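Local structure of gluconate kinase (Lactobacillus acidophilus, 3LL3) at residues Ile155-Lys158 with Glu159-Phe163; Leu169-Thr173 with Thr174-Gly178. The protein probably phosphorylates a sugar or sugar acid at the expense of ATP, as an FGGY-family carbohydrate kinase, and is seen here with ATP and D-xylulose bound. All blocks are in the same frame, centred on the assembly; numbering follows the deposited sequence.

Following the chain from its N terminus, interaction 1 comes first, where strand 153-155 gives way to helix 157-166. Interaction 2 follows, where strand 170-172 passes into the short helix 173-176. Each closes only a tight local turn at a helix start. The two stand in series, neither nesting nor crossing, with centres about 10 Å apart. Their polar side chains nevertheless meet. K158 NZ forms a salt bridge with D172 OD2 at 2.9 Å, and E159 OE2 lies 2.8 Å from T171 OG1, a probable hydrogen bond. Together these pairs tie the first turn of helix 157-166 to strand 170-172 and the start of helix 173-176, all within the N-terminal domain of this FGGY kinase.

Interaction 1 of 2, residues Ile155-Lys158 with Glu159-Phe163; sequences IGIK and EYIIF
E159 folds its side chain back over the start of its own helix and meets G156. G156 is the N-cap residue. CG of E159 stands anti to the carbonyl carbon (chi1 -68°), and the chain then bends at chi2, which carries the carboxylate back to the N-H of G156. There OE1 lies 2.7 Å from G156 N, but the bond is bent (127°) and weak. A side-chain carboxylate facing the cap residue's N-H from three positions on is the half of a capping box that glycine leaves possible. Water 2 bridges E159 OE1 and K158 N. Water 1 joins E159 OE2 to K158 NZ, which themselves stay 4.4 Å apart. Both ends have further partners: T171 for OE2, D172 and L235 O for NZ. The positive charge of K158, relayed through water 1, would tend to favour the ionised carboxylate. The CB of E159 also packs on I155 CB at 3.8 Å.

Y160 N makes the first regular helical bond, 2.9 Å to G156 O. I155 CD1 reaches the edge of the Y160 ring, near its plane, and comes 4.1 Å from Y160 CB. I157 CD1 meets ring atom CD2 obliquely. The Y160 hydroxyl bonds to R164.

I161 N donates almost straight to I157 O (173°), and its CD1 packs 3.9 Å from I157 CG1. I162 N bonds in the same way to K158 O. The side chains of I162 and K158 run side by side, with CD1 of I162 against CG of K158. F163 N continues the helix by bonding to E159 O.

Around this turn, I157, Y160 and I161 face helix 49-65. K158 and I161 lie on W76 of strand 70-78. I155 and Y160 touch I84 of strand 84-86.

Interaction 2 of 2, residues Leu169-Thr173 with Thr174-Gly178; sequences LVTDT and TMAAG
T171 sets its hydroxyl against the side chain of M175, a selenomethionine, with OG1 3.4 Å from M175 CB. The two side chains cross at about a right angle. OG1 stands anti to the backbone N of T171 (chi1 -168°), a setting that carries it to M175; its polar partner is E159 of the preceding helix.

D172 carries most of the polar contact. Its OD1 takes the hydroxyl of T174 on its syn lone pair, the side of OD2, at 2.5 Å. The same OD1 accepts two weak, bent bonds from the backbone, 2.8 Å from T174 N and 3.3 Å from M175 N. OD2 lies 3.2 Å from M175 CB and has K158 as its outside partner. D172 is thus the N-cap of helix 173-176, its carboxylate meeting the N-H groups of T174 and M175 in the first turn. The helix start and K158 would both tend to stabilise its negative charge. With an alanine here, K158 would probably lose its carboxylate partner in this strand, and the T174 hydroxyl and the first-turn N-H groups would lose the acceptor that caps them.

The backbone carries the turn onward. D172 O receives A176 N at 3.0 Å nearly in line with its C=O, and M175 N more weakly. T173 O takes A177 N at 2.9 Å, with the donor tilted 24° from the carbonyl plane, and also meets A177 CB.

Backbone bonds from T171 and T173 to strand 206-208 hold one flank. On another, T174 OG1 accepts from S238 N, and D172 and T174 touch A237 in strand 232-238.

Interaction 1 of 2, residues Ile155-Lys158 with Glu159-Phe163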
ATOM      1  N   ILE A 155      17.730   9.330  38.316  1.00 28.33           N
ATOM      2  CA  ILE A 155      16.395   8.996  38.792  1.00 27.06           C
ATOM      3  C   ILE A 155      15.362   9.227  37.710  1.00 28.03           C
ATOM      4  O   ILE A 155      15.684   9.715  36.631  1.00 27.94           O
ATOM      5  CB  ILE A 155      16.003   9.863  40.012  1.00 28.68           C
ATOM      6  CG1 ILE A 155      15.944  11.336  39.611  1.00 26.80           C
ATOM      7  CG2 ILE A 155      16.991   9.655  41.180  1.00 26.64           C
ATOM      8  CD1 ILE A 155      15.734  12.291  40.809  1.00 29.68           C
ATOM      9  N   GLY A 156      14.111   8.890  38.015  1.00 29.38           N
ATOM     10  CA  GLY A 156      13.011   9.179  37.112  1.00 26.49           C
ATOM     11  C   GLY A 156      12.122  10.241  37.719  1.00 27.02           C
ATOM     12  O   GLY A 156      12.292  10.609  38.884  1.00 27.77           O
ATOM     13  N   ILE A 157      11.161  10.728  36.942  1.00 26.19           N
ATOM     14  CA  ILE A 157      10.276  11.797  37.398  1.00 25.05           C
ATOM     15  C   ILE A 157       9.460  11.416  38.639  1.00 25.53           C
ATOM     16  O   ILE A 157       9.175  12.271  39.483  1.00 25.83           O
ATOM     17  CB  ILE A 157       9.309  12.242  36.279  1.00 24.27           C
ATOM     18  CG1 ILE A 157       8.503  13.457  36.737  1.00 24.47           C
ATOM     19  CG2 ILE A 157       8.368  11.092  35.901  1.00 25.26           C
ATOM     20  CD1 ILE A 157       9.327  14.731  36.837  1.00 27.55           C
ATOM     21  N   LYS A 158       9.040  10.160  38.759  1.00 24.76           N
ATOM     22  CA  LYS A 158       8.310   9.812  39.971  1.00 26.54           C
ATOM     23  C   LYS A 158       9.212   9.961  41.213  1.00 25.79           C
ATOM     24  O   LYS A 158       8.782  10.516  42.220  1.00 26.24           O
ATOM     25  CB  LYS A 158       7.630   8.437  39.914  1.00 24.40           C
ATOM     26  CG  LYS A 158       6.935   8.061  41.245  1.00 23.54           C
ATOM     27  CD  LYS A 158       5.891   6.925  41.081  1.00 26.09           C
ATOM     28  CE  LYS A 158       6.552   5.544  40.956  1.00 24.51           C
ATOM     29  NZ  LYS A 158       7.015   5.026  42.292  1.00 25.75           N
ATOM     30  N   GLU A 159      10.449   9.473  41.128  1.00 27.09           N
ATOM     31  CA  GLU A 159      11.429   9.619  42.211  1.00 26.56           C
ATOM     32  C   GLU A 159      11.678  11.097  42.530  1.00 25.43           C
ATOM     33  O   GLU A 159      11.733  11.492  43.687  1.00 25.08           O
ATOM     34  CB  GLU A 159      12.759   8.955  41.841  1.00 26.77           C
ATOM     35  CG  GLU A 159      12.705   7.441  41.744  1.00 28.19           C
ATOM     36  CD  GLU A 159      11.929   7.003  40.529  1.00 30.64           C
ATOM     37  OE1 GLU A 159      12.263   7.503  39.426  1.00 29.74           O
ATOM     38  OE2 GLU A 159      10.970   6.198  40.681  1.00 28.96           O
ATOM     39  N   TYR A 160      11.827  11.900  41.486  1.00 24.64           N
ATOM     40  CA  TYR A 160      12.036  13.325  41.644  1.00 27.67           C
ATOM     41  C   TYR A 160      10.940  13.962  42.481  1.00 28.02           C
ATOM     42  O   TYR A 160      11.229  14.649  43.472  1.00 28.59           O
ATOM     43  CB  TYR A 160      12.098  14.026  40.286  1.00 26.37           C
ATOM     44  CG  TYR A 160      12.265  15.528  40.451  1.00 31.40           C
ATOM     45  CD1 TYR A 160      13.450  16.061  40.921  1.00 31.45           C
ATOM     46  CD2 TYR A 160      11.224  16.405  40.162  1.00 33.82           C
ATOM     47  CE1 TYR A 160      13.605  17.426  41.096  1.00 34.25           C
ATOM     48  CE2 TYR A 160      11.371  17.776  40.328  1.00 33.32           C
ATOM     49  CZ  TYR A 160      12.562  18.279  40.794  1.00 35.41           C
ATOM     50  OH  TYR A 160      12.707  19.645  40.955  1.00 37.61           O
ATOM     51  N   ILE A 161       9.683  13.742  42.061  1.00 27.28           N
ATOM     52  CA  ILE A 161       8.528  14.285  42.760  1.00 25.55           C
ATOM     53  C   ILE A 161       8.536  13.858  44.214  1.00 27.47           C
ATOM     54  O   ILE A 161       8.447  14.693  45.116  1.00 27.94           O
ATOM     55  CB  ILE A 161       7.192  13.866  42.099  1.00 25.12           C
ATOM     56  CG1 ILE A 161       7.092  14.470  40.698  1.00 24.16           C
ATOM     57  CG2 ILE A 161       6.017  14.307  42.948  1.00 24.36           C
ATOM     58  CD1 ILE A 161       6.075  13.782  39.782  1.00 26.22           C
ATOM     59  N   ILE A 162       8.645  12.561  44.453  1.00 24.78           N
ATOM     60  CA  ILE A 162       8.613  12.086  45.822  1.00 27.13           C
ATOM     61  C   ILE A 162       9.791  12.648  46.631  1.00 29.50           C
ATOM     62  O   ILE A 162       9.679  12.877  47.832  1.00 29.55           O
ATOM     63  CB  ILE A 162       8.557  10.563  45.864  1.00 26.74           C
ATOM     64  CG1 ILE A 162       7.191  10.119  45.310  1.00 26.32           C
ATOM     65  CG2 ILE A 162       8.769  10.044  47.290  1.00 25.25           C
ATOM     66  CD1 ILE A 162       7.041   8.644  45.114  1.00 25.40           C
ATOM     67  N   PHE A 163      10.907  12.893  45.958  1.00 28.96           N
ATOM     68  CA  PHE A 163      12.082  13.411  46.643  1.00 29.88           C
ATOM     69  C   PHE A 163      11.805  14.837  47.092  1.00 32.10           C
ATOM     70  O   PHE A 163      12.118  15.216  48.223  1.00 32.02           O
ATOM     71  CB  PHE A 163      13.303  13.370  45.732  1.00 30.27           C
ATOM     72  CG  PHE A 163      14.522  14.015  46.327  1.00 32.95           C
ATOM     73  CD1 PHE A 163      15.068  13.535  47.506  1.00 32.26           C
ATOM     74  CD2 PHE A 163      15.125  15.098  45.702  1.00 35.40           C
ATOM     75  CE1 PHE A 163      16.203  14.125  48.061  1.00 38.14           C
ATOM     76  CE2 PHE A 163      16.273  15.696  46.252  1.00 37.14           C
ATOM     77  CZ  PHE A 163      16.804  15.208  47.429  1.00 38.75           C
TER
HETATM   78  O   HOH W   1       9.262   6.396  42.920  1.00 28.72           O
HETATM   79  O   HOH W   2       9.963   7.714  37.513  1.00 31.46           O

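Interaction 2 of 2, residues Leu169-Thr173 with Thr174-Gly178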
ATOM      1  N   LEU A 169      14.790   9.351  48.390  1.00 26.93           N
ATOM      2  CA  LEU A 169      14.977   8.873  47.030  1.00 31.71           C
ATOM      3  C   LEU A 169      14.686   7.386  46.980  1.00 31.38           C
ATOM      4  O   LEU A 169      15.550   6.572  47.308  1.00 30.12           O
ATOM      5  CB  LEU A 169      16.411   9.110  46.556  1.00 30.72           C
ATOM      6  CG  LEU A 169      16.697  10.406  45.803  1.00 35.21           C
ATOM      7  CD1 LEU A 169      18.139  10.422  45.276  1.00 38.23           C
ATOM      8  CD2 LEU A 169      15.726  10.571  44.659  1.00 34.68           C
ATOM      9  N   VAL A 170      13.476   7.037  46.542  1.00 27.99           N
ATOM     10  CA  VAL A 170      13.057   5.650  46.478  1.00 27.43           C
ATOM     11  C   VAL A 170      12.299   5.394  45.177  1.00 26.73           C
ATOM     12  O   VAL A 170      11.506   6.233  44.742  1.00 25.25           O
ATOM     13  CB  VAL A 170      12.132   5.313  47.644  1.00 29.60           C
ATOM     14  CG1 VAL A 170      11.723   3.852  47.590  1.00 27.81           C
ATOM     15  CG2 VAL A 170      12.819   5.640  48.983  1.00 32.77           C
ATOM     16  N   THR A 171      12.565   4.256  44.551  1.00 25.04           N
ATOM     17  CA  THR A 171      11.776   3.824  43.390  1.00 26.75           C
ATOM     18  C   THR A 171      11.076   2.496  43.703  1.00 26.22           C
ATOM     19  O   THR A 171      11.506   1.762  44.600  1.00 29.04           O
ATOM     20  CB  THR A 171      12.649   3.711  42.114  1.00 28.72           C
ATOM     21  OG1 THR A 171      11.807   3.557  40.966  1.00 27.42           O
ATOM     22  CG2 THR A 171      13.620   2.530  42.202  1.00 26.41           C
ATOM     23  N   ASP A 172       9.988   2.181  43.005  1.00 23.85           N
ATOM     24  CA  ASP A 172       9.353   0.895  43.235  1.00 24.73           C
ATOM     25  C   ASP A 172       9.870  -0.082  42.193  1.00 22.36           C
ATOM     26  O   ASP A 172      10.416   0.322  41.171  1.00 24.21           O
ATOM     27  CB  ASP A 172       7.825   0.983  43.135  1.00 23.97           C
ATOM     28  CG  ASP A 172       7.358   1.233  41.709  1.00 25.06           C
ATOM     29  OD1 ASP A 172       6.855   0.290  41.055  1.00 26.16           O
ATOM     30  OD2 ASP A 172       7.509   2.381  41.237  1.00 25.29           O
ATOM     31  N   THR A 173       9.694  -1.363  42.463  1.00 21.99           N
ATOM     32  CA  THR A 173      10.118  -2.419  41.564  1.00 23.24           C
ATOM     33  C   THR A 173       9.630  -2.211  40.112  1.00 23.96           C
ATOM     34  O   THR A 173      10.390  -2.422  39.191  1.00 21.10           O
ATOM     35  CB  THR A 173       9.607  -3.781  42.057  1.00 24.88           C
ATOM     36  OG1 THR A 173      10.026  -3.996  43.416  1.00 26.22           O
ATOM     37  CG2 THR A 173      10.123  -4.887  41.178  1.00 24.40           C
ATOM     38  N   THR A 174       8.366  -1.819  39.908  1.00 23.45           N
ATOM     39  CA  THR A 174       7.833  -1.742  38.532  1.00 22.92           C
ATOM     40  C   THR A 174       8.490  -0.605  37.761  1.00 23.49           C
ATOM     41  O   THR A 174       8.581  -0.637  36.532  1.00 23.71           O
ATOM     42  CB  THR A 174       6.288  -1.529  38.480  1.00 23.02           C
ATOM     43  OG1 THR A 174       5.992  -0.156  38.748  1.00 23.21           O
ATOM     44  CG2 THR A 174       5.569  -2.412  39.479  1.00 20.92           C
HETATM   45  N   MSE A 175       8.949   0.408  38.487  1.00 22.96           N
HETATM   46  CA  MSE A 175       9.605   1.542  37.846  1.00 23.24           C
HETATM   47  C   MSE A 175      11.089   1.226  37.575  1.00 22.64           C
HETATM   48  O   MSE A 175      11.633   1.623  36.552  1.00 23.68           O
HETATM   49  CB  MSE A 175       9.449   2.803  38.696  1.00 23.43           C
HETATM   50  CG  MSE A 175       9.903   4.061  38.001  1.00 25.73           C
HETATM   51 SE   MSE A 175       8.868   4.552  36.414  1.00 46.13          SE
HETATM   52  CE  MSE A 175       7.120   4.831  37.276  1.00 23.42           C
ATOM     53  N   ALA A 176      11.729   0.512  38.495  1.00 23.33           N
ATOM     54  CA  ALA A 176      13.088   0.027  38.277  1.00 24.87           C
ATOM     55  C   ALA A 176      13.073  -0.904  37.053  1.00 25.85           C
ATOM     56  O   ALA A 176      14.043  -0.967  36.288  1.00 24.17           O
ATOM     57  CB  ALA A 176      13.589  -0.709  39.511  1.00 23.73           C
ATOM     58  N   ALA A 177      11.940  -1.594  36.866  1.00 24.07           N
ATOM     59  CA  ALA A 177      11.760  -2.501  35.745  1.00 23.72           C
ATOM     60  C   ALA A 177      11.820  -1.788  34.394  1.00 24.80           C
ATOM     61  O   ALA A 177      12.109  -2.422  33.386  1.00 24.11           O
ATOM     62  CB  ALA A 177      10.447  -3.315  35.891  1.00 21.97           C
ATOM     63  N   GLY A 178      11.575  -0.475  34.376  1.00 24.25           N
ATOM     64  CA  GLY A 178      11.660   0.296  33.136  1.00 23.04           C
ATOM     65  C   GLY A 178      13.016   0.952  32.841  1.00 26.19           C
ATOM     66  O   GLY A 178      13.141   1.707  31.861  1.00 25.13           O
TER